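Local atomic coordinates of thiamine pyrophosphokinase (Bacillus subtilis, PDB entry 3LM8), a protein that catalyses the ATP-dependent pyrophosphorylation of thiamine, giving thiamine diphosphate and AMP, and takes part in thiamine salvage. Residues Y174-N177 with N178-I181; R128-K132 with Q133-Q137; E147-E150 with N151-Y154. The protein carries 1 engineered substitution. All coordinates share one frame; numbering follows the deposited sequence.

Interaction 1 (Y174-N177 with N178-I181). With VIB (3-(4-amino-2-methyl-pyrimidin-5-ylmethyl)-5-(2-hydroxy-ethyl)-4-methyl-thiazol-3-ium), chain E.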
# COMPACT_ATOMS: atom_id res chain seq x y z
N TYR A 174 -12.42 -21.39 1.18
CA TYR A 174 -13.61 -21.23 0.35
C TYR A 174 -13.27 -21.21 -1.14
O TYR A 174 -13.16 -20.15 -1.74
CB TYR A 174 -14.33 -19.92 0.74
CG TYR A 174 -14.90 -19.92 2.14
CD1 TYR A 174 -16.15 -20.51 2.41
CD2 TYR A 174 -14.20 -19.34 3.21
CE1 TYR A 174 -16.68 -20.51 3.71
CE2 TYR A 174 -14.72 -19.34 4.50
CZ TYR A 174 -15.96 -19.92 4.74
OH TYR A 174 -16.48 -19.91 6.02
N PRO A 175 -13.12 -22.39 -1.75
CA PRO A 175 -12.78 -22.53 -3.17
C PRO A 175 -13.76 -21.85 -4.12
O PRO A 175 -14.89 -21.52 -3.75
CB PRO A 175 -12.76 -24.05 -3.37
CG PRO A 175 -12.32 -24.54 -2.03
CD PRO A 175 -13.18 -23.71 -1.10
N LEU A 176 -13.31 -21.66 -5.35
CA LEU A 176 -14.07 -21.02 -6.41
C LEU A 176 -13.52 -21.50 -7.75
O LEU A 176 -12.30 -21.51 -7.95
CB LEU A 176 -13.89 -19.50 -6.30
CG LEU A 176 -15.10 -18.56 -6.23
CD1 LEU A 176 -16.08 -19.04 -5.17
CD2 LEU A 176 -14.60 -17.15 -5.93
N ASN A 177 -14.39 -21.91 -8.67
CA ASN A 177 -13.93 -22.39 -9.98
C ASN A 177 -14.56 -21.61 -11.14
O ASN A 177 -15.77 -21.72 -11.37
CB ASN A 177 -14.22 -23.89 -10.13
CG ASN A 177 -13.72 -24.47 -11.46
OD1 ASN A 177 -12.62 -24.16 -11.92
ND2 ASN A 177 -14.54 -25.32 -12.07
N ASN A 178 -13.74 -20.85 -11.86
CA ASN A 178 -14.19 -20.03 -13.00
C ASN A 178 -15.51 -19.33 -12.69
O ASN A 178 -16.47 -19.35 -13.48
CB ASN A 178 -14.31 -20.88 -14.27
CG ASN A 178 -12.97 -21.12 -14.94
OD1 ASN A 178 -12.84 -21.99 -15.80
ND2 ASN A 178 -11.96 -20.34 -14.55
N CYS A 179 -15.52 -18.68 -11.53
CA CYS A 179 -16.66 -17.96 -11.00
C CYS A 179 -16.73 -16.52 -11.52
O CYS A 179 -15.70 -15.89 -11.77
CB CYS A 179 -16.55 -17.97 -9.47
SG CYS A 179 -18.02 -17.49 -8.54
N HIS A 180 -17.94 -16.01 -11.69
CA HIS A 180 -18.17 -14.64 -12.14
C HIS A 180 -18.55 -13.81 -10.92
O HIS A 180 -19.61 -14.03 -10.32
CB HIS A 180 -19.31 -14.57 -13.15
CG HIS A 180 -19.61 -13.18 -13.62
ND1 HIS A 180 -18.77 -12.49 -14.46
CD2 HIS A 180 -20.64 -12.35 -13.35
CE1 HIS A 180 -19.27 -11.29 -14.69
NE2 HIS A 180 -20.41 -11.18 -14.03
N ILE A 181 -17.70 -12.87 -10.53
CA ILE A 181 -17.97 -12.03 -9.37
C ILE A 181 -18.49 -10.68 -9.84
O ILE A 181 -17.80 -9.93 -10.54
CB ILE A 181 -16.70 -11.82 -8.49
CG1 ILE A 181 -16.10 -13.18 -8.12
CG2 ILE A 181 -17.07 -11.10 -7.20
CD1 ILE A 181 -17.04 -14.05 -7.33
CM2 VIB E . -15.43 -17.19 -2.22
N4A VIB E . -18.36 -17.86 1.52
CM4 VIB E . -16.30 -15.78 6.18
O1 VIB E . -19.74 -14.49 7.38
C7 VIB E . -19.35 -13.12 7.17
C6 VIB E . -17.92 -13.08 6.63
C2 VIB E . -17.99 -14.86 3.00
S1 VIB E . -18.69 -13.52 3.88
C5 VIB E . -17.83 -13.91 5.35
C4 VIB E . -17.12 -15.07 5.09
N3 VIB E . -17.22 -15.54 3.84
C7A VIB E . -16.51 -16.77 3.44
C4A VIB E . -17.20 -17.41 1.05
N3A VIB E . -16.91 -17.51 -0.25
C2A VIB E . -15.75 -17.05 -0.73
N1A VIB E . -14.86 -16.47 0.10
C6A VIB E . -15.10 -16.35 1.39
C5A VIB E . -16.30 -16.82 1.93

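Interaction 2 (R128-K132 with Q133-Q137)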
# COMPACT_ATOMS: atom_id res chain seq x y z
N ARG A 128 1.99 -2.21 -3.01
CA ARG A 128 1.32 -2.80 -1.85
C ARG A 128 1.10 -1.74 -0.78
O ARG A 128 2.01 -0.97 -0.49
CB ARG A 128 2.18 -3.94 -1.30
CG ARG A 128 1.78 -4.43 0.07
CD ARG A 128 2.72 -5.52 0.59
NE ARG A 128 2.63 -6.75 -0.19
CZ ARG A 128 3.59 -7.19 -1.01
NH1 ARG A 128 4.71 -6.50 -1.16
NH2 ARG A 128 3.42 -8.32 -1.67
N LEU A 129 -0.10 -1.67 -0.22
CA LEU A 129 -0.37 -0.69 0.84
C LEU A 129 -0.25 -1.46 2.14
O LEU A 129 -0.72 -2.58 2.24
CB LEU A 129 -1.77 -0.10 0.75
CG LEU A 129 -2.35 0.39 -0.59
CD1 LEU A 129 -3.71 1.03 -0.30
CD2 LEU A 129 -1.41 1.39 -1.28
N ILE A 130 0.37 -0.86 3.15
CA ILE A 130 0.55 -1.55 4.43
C ILE A 130 0.29 -0.75 5.70
O ILE A 130 0.72 0.41 5.82
CB ILE A 130 1.98 -2.09 4.57
CG1 ILE A 130 2.37 -2.91 3.35
CG2 ILE A 130 2.08 -2.91 5.86
CD1 ILE A 130 3.81 -3.38 3.40
N ASP A 131 -0.39 -1.38 6.65
CA ASP A 131 -0.66 -0.78 7.95
C ASP A 131 -0.52 -1.86 9.02
O ASP A 131 -0.16 -3.01 8.72
CB ASP A 131 -2.04 -0.10 7.98
CG ASP A 131 -3.18 -1.07 8.26
OD1 ASP A 131 -3.38 -2.01 7.46
OD2 ASP A 131 -3.90 -0.89 9.28
N LYS A 132 -0.77 -1.49 10.27
CA LYS A 132 -0.65 -2.41 11.39
C LYS A 132 -1.30 -3.79 11.19
O LYS A 132 -0.82 -4.78 11.73
CB LYS A 132 -1.20 -1.73 12.65
CG LYS A 132 -1.47 -2.64 13.84
CD LYS A 132 -2.39 -1.96 14.85
CE LYS A 132 -2.80 -2.89 15.98
NZ LYS A 132 -1.63 -3.39 16.76
N GLN A 133 -2.40 -3.87 10.45
CA GLN A 133 -3.02 -5.17 10.26
C GLN A 133 -3.58 -5.48 8.89
O GLN A 133 -4.40 -6.39 8.74
CB GLN A 133 -4.10 -5.42 11.34
CG GLN A 133 -5.06 -4.28 11.62
CD GLN A 133 -5.88 -4.52 12.88
OE1 GLN A 133 -6.67 -5.47 12.94
NE2 GLN A 133 -5.69 -3.68 13.90
N ASN A 134 -3.12 -4.75 7.87
CA ASN A 134 -3.61 -5.00 6.52
C ASN A 134 -2.57 -4.81 5.42
O ASN A 134 -1.61 -4.04 5.56
CB ASN A 134 -4.82 -4.10 6.21
CG ASN A 134 -5.92 -4.24 7.23
OD1 ASN A 134 -5.86 -3.65 8.31
ND2 ASN A 134 -6.94 -5.03 6.91
N HIS A 135 -2.77 -5.54 4.32
CA HIS A 135 -1.92 -5.47 3.14
C HIS A 135 -2.89 -5.41 1.97
O HIS A 135 -3.62 -6.37 1.70
CB HIS A 135 -1.04 -6.71 3.01
CG HIS A 135 0.14 -6.72 3.93
ND1 HIS A 135 1.09 -7.72 3.92
CD2 HIS A 135 0.53 -5.85 4.89
CE1 HIS A 135 2.01 -7.46 4.83
NE2 HIS A 135 1.70 -6.33 5.43
N ILE A 136 -2.92 -4.29 1.29
CA ILE A 136 -3.84 -4.15 0.17
C ILE A 136 -3.07 -4.16 -1.13
O ILE A 136 -1.98 -3.58 -1.23
CB ILE A 136 -4.64 -2.84 0.29
CG1 ILE A 136 -5.42 -2.85 1.59
CG2 ILE A 136 -5.60 -2.70 -0.89
CD1 ILE A 136 -5.84 -1.52 2.04
N GLN A 137 -3.64 -4.81 -2.14
CA GLN A 137 -3.01 -4.90 -3.45
C GLN A 137 -4.06 -5.14 -4.52
O GLN A 137 -5.03 -5.86 -4.31
CB GLN A 137 -1.99 -6.03 -3.48
CG GLN A 137 -0.68 -5.67 -4.13
CD GLN A 137 0.27 -6.86 -4.20
OE1 GLN A 137 0.67 -7.41 -3.17
NE2 GLN A 137 0.64 -7.26 -5.42

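Interaction 3 (E147-E150 with N151-Y154)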
# COMPACT_ATOMS: atom_id res chain seq x y z
N GLU A 147 1.44 -16.99 -0.34
CA GLU A 147 1.93 -17.91 0.67
C GLU A 147 1.10 -17.65 1.93
O GLU A 147 0.57 -16.55 2.10
CB GLU A 147 3.42 -17.64 0.93
CG GLU A 147 4.15 -18.74 1.68
CD GLU A 147 5.65 -18.53 1.71
OE1 GLU A 147 6.24 -18.33 0.62
OE2 GLU A 147 6.25 -18.58 2.81
N LYS A 148 0.95 -18.65 2.77
CA LYS A 148 0.18 -18.48 4.00
C LYS A 148 0.89 -17.43 4.84
O LYS A 148 2.12 -17.38 4.87
CB LYS A 148 0.09 -19.79 4.79
CG LYS A 148 -0.63 -19.64 6.13
CD LYS A 148 -1.03 -20.98 6.73
CE LYS A 148 -2.14 -21.65 5.94
NZ LYS A 148 -2.66 -22.87 6.64
N ASP A 149 0.13 -16.58 5.51
CA ASP A 149 0.73 -15.56 6.34
C ASP A 149 0.52 -15.90 7.81
O ASP A 149 -0.60 -15.94 8.31
CB ASP A 149 0.13 -14.19 6.03
CG ASP A 149 0.88 -13.06 6.70
OD1 ASP A 149 0.67 -11.90 6.32
OD2 ASP A 149 1.68 -13.35 7.62
N GLU A 150 1.63 -16.16 8.49
CA GLU A 150 1.61 -16.52 9.90
C GLU A 150 0.96 -15.51 10.84
O GLU A 150 0.48 -15.88 11.90
CB GLU A 150 3.03 -16.82 10.39
CG GLU A 150 4.02 -15.71 10.08
CD GLU A 150 5.36 -15.90 10.77
OE1 GLU A 150 6.28 -15.08 10.54
OE2 GLU A 150 5.50 -16.87 11.55
N ASN A 151 0.94 -14.23 10.46
CA ASN A 151 0.35 -13.22 11.35
C ASN A 151 -0.99 -12.65 10.93
O ASN A 151 -1.70 -12.07 11.75
CB ASN A 151 1.33 -12.07 11.57
CG ASN A 151 2.60 -12.52 12.26
OD1 ASN A 151 3.46 -13.15 11.64
ND2 ASN A 151 2.71 -12.22 13.55
N LYS A 152 -1.33 -12.81 9.66
CA LYS A 152 -2.60 -12.32 9.14
C LYS A 152 -3.23 -13.52 8.45
O LYS A 152 -2.72 -13.96 7.42
CB LYS A 152 -2.36 -11.19 8.14
CG LYS A 152 -1.53 -10.04 8.69
CD LYS A 152 -1.38 -8.92 7.66
CE LYS A 152 -0.35 -7.90 8.12
NZ LYS A 152 -0.55 -7.58 9.56
N ARG A 153 -4.33 -14.02 8.99
CA ARG A 153 -4.98 -15.21 8.44
C ARG A 153 -6.09 -15.02 7.42
O ARG A 153 -6.47 -15.98 6.74
CB ARG A 153 -5.54 -16.07 9.58
CG ARG A 153 -6.80 -15.53 10.23
CD ARG A 153 -7.24 -16.46 11.35
NE ARG A 153 -7.43 -17.81 10.84
CZ ARG A 153 -7.13 -18.91 11.52
NH1 ARG A 153 -7.34 -20.11 10.98
NH2 ARG A 153 -6.60 -18.82 12.73
N TYR A 154 -6.62 -13.81 7.33
CA TYR A 154 -7.69 -13.55 6.38
C TYR A 154 -7.20 -12.93 5.09
O TYR A 154 -6.32 -12.08 5.08
CB TYR A 154 -8.76 -12.67 7.02
CG TYR A 154 -9.30 -13.22 8.33
CD1 TYR A 154 -8.71 -12.87 9.54
CD2 TYR A 154 -10.38 -14.10 8.35
CE1 TYR A 154 -9.18 -13.38 10.74
CE2 TYR A 154 -10.87 -14.61 9.54
CZ TYR A 154 -10.27 -14.25 10.74
OH TYR A 154 -10.75 -14.73 11.94

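Interaction 1 (Y174-N177 with N178-I181)
The backbone N of Asn178 donates a hydrogen bond to the hydroxyl OG1 of Thr168 on the neighbouring strand, so the corner between Asn177 and Asn178 is fastened from outside. Around the corner the inward side chains do the touching. CG of Leu176 meets CB of Cys179 at 3.6 Å, and SG of Cys179, anti to its own N with chi1 -166°, lies alongside at 3.9 Å from the same Leu176 CG. Farther on, CD2 of Leu176 approaches CD1 of Ile181 at 4.2 Å. The stretch belongs to the beta hairpin of strands 167-170 and 176-181, at one margin of the four-stranded antiparallel sheet in the vitamin B1 binding domain. Asn178 and Cys179 both face Leu167 in a G1 beta bulge, and Asn178 takes the positive phi of its first position, 42°. The other branch of Leu176 serves the ligand: CD1 lies 3.5 Å from the pyrimidine methyl CM2 of the bound thiamine. Tyr174 covers a different part of the same molecule. The methylene bridge C7A sits over the centre of the phenol ring, 3.2 Å above its plane, while CG of Tyr174 comes 3.4 Å from the pyrimidine carbon C5A. A first torsion of -66° swings the ring to the ligand side, with CG beside the backbone N; Asn191 of the pocket touches Tyr174 as well.

Interaction 2 (R128-K132 with Q133-Q137)
Leu129 and Ile136 form the hydrogen-bonded pair of a tight antiparallel beta hairpin whose chain reverses at Lys132 and Gln133. Two nearly straight backbone bonds join them: Leu129 N to Ile136 O and Ile136 N to Leu129 O, each 2.9 Å. Their side chains touch CB to CB at 4.0 Å, on the face that packs against helix 107-122, where Leu117 meets both and Phe110 and Ile114 add to the cover of Ile136. This is the close-packed part of the hairpin. On the other face of the mixed sheet, Ile130 and His135 make a non-hydrogen-bonded pair, with CG2 of Ile130 at 3.5 Å from CD2 of the imidazole. Toward the turn the fit becomes polar. Asp131 N bonds to Asn134 O at 3.1 Å, and the carboxylate and the amide of these residues lie side by side, their planes only 16° apart. The torsion of Asp131, chi1 83°, sets CG between its N and carbonyl carbon and brings OD1 to 2.8 Å from Asn134 N. With an alanine here, the backbone N of Asn134 would probably lose the carboxylate oxygen beside it, leaving a gap next to the Asn134 side chain. Lys132 is solvent-exposed at the turn. At the opposite end the side chains of Arg128 and Gln137 meet loosely: NH2 of Arg128 stands 3.3 Å from OE1 of Gln137 at an angle too poor for a hydrogen bond, the two planes 88° apart. NH1 of Arg128 bonds to OE1 of Gln98, on strand 96-100.

Interaction 3 (E147-E150 with N151-Y154)
The carboxylate of Asp149 receives the N-H of Asn151 from above its plane, the donor standing 51° out of it, whereas OD1 lies along the side chain of Lys152, 3.6 Å from its CB. The next flat groups, the carboxylate of Glu150 and the amide of Asn151, run side by side with their planes 81° apart, OD1 of Asn151 lying beside CG of Glu150. Farther along the chain, one face of the Tyr154 ring carries CG of Arg153, 3.2 Å above the plane and displaced toward the rim. The bond from Asn151 N to Asp149 OD2, 3.1 Å long and nearly straight, closes an Asx turn. A first torsion of -171° at Asp149 keeps CG beside its carbonyl carbon and lets OD2 reach forward to the N-H two residues on. The turn lies in the exposed loop linking strand 142-147 of the smaller sheet to strand 154-159 of the larger. Beyond it, Arg153 and Tyr154 form a classic beta bulge opposite Ser212, and Arg153 NH1 makes a salt bridge with Glu192. Arg211 touches Asp149, and Thr213 OG1 bonds Asn151 O. Asp149 OD1 is 5.5 Å from Lys152 NZ, so their attraction is probably long-range only, and Asn151 N to Asp149 OD2 is the one hydrogen bond joining the two segments.

Along the chain the order is interaction 2, interaction 3, interaction 1. Interaction 2 is a hairpin inside the mixed sheet, near the middle of the molecule. Interaction 3 lies 12 Å from it, centre to centre, and touches it: Lys152 lays its end over the hairpin turn, with NZ 3.5 Å from Gln133 CA. Its loop passes from the four-stranded antiparallel sheet back to the mixed sheet, tying the two together. Interaction 1 sits at the far margin of the four-stranded sheet, 24 Å from interaction 2 and 21 Å from interaction 3 between centres. It alone of the three touches the bound thiamine, whereas interaction 2 lies within the mixed sheet and interaction 3 in the connection between the sheets.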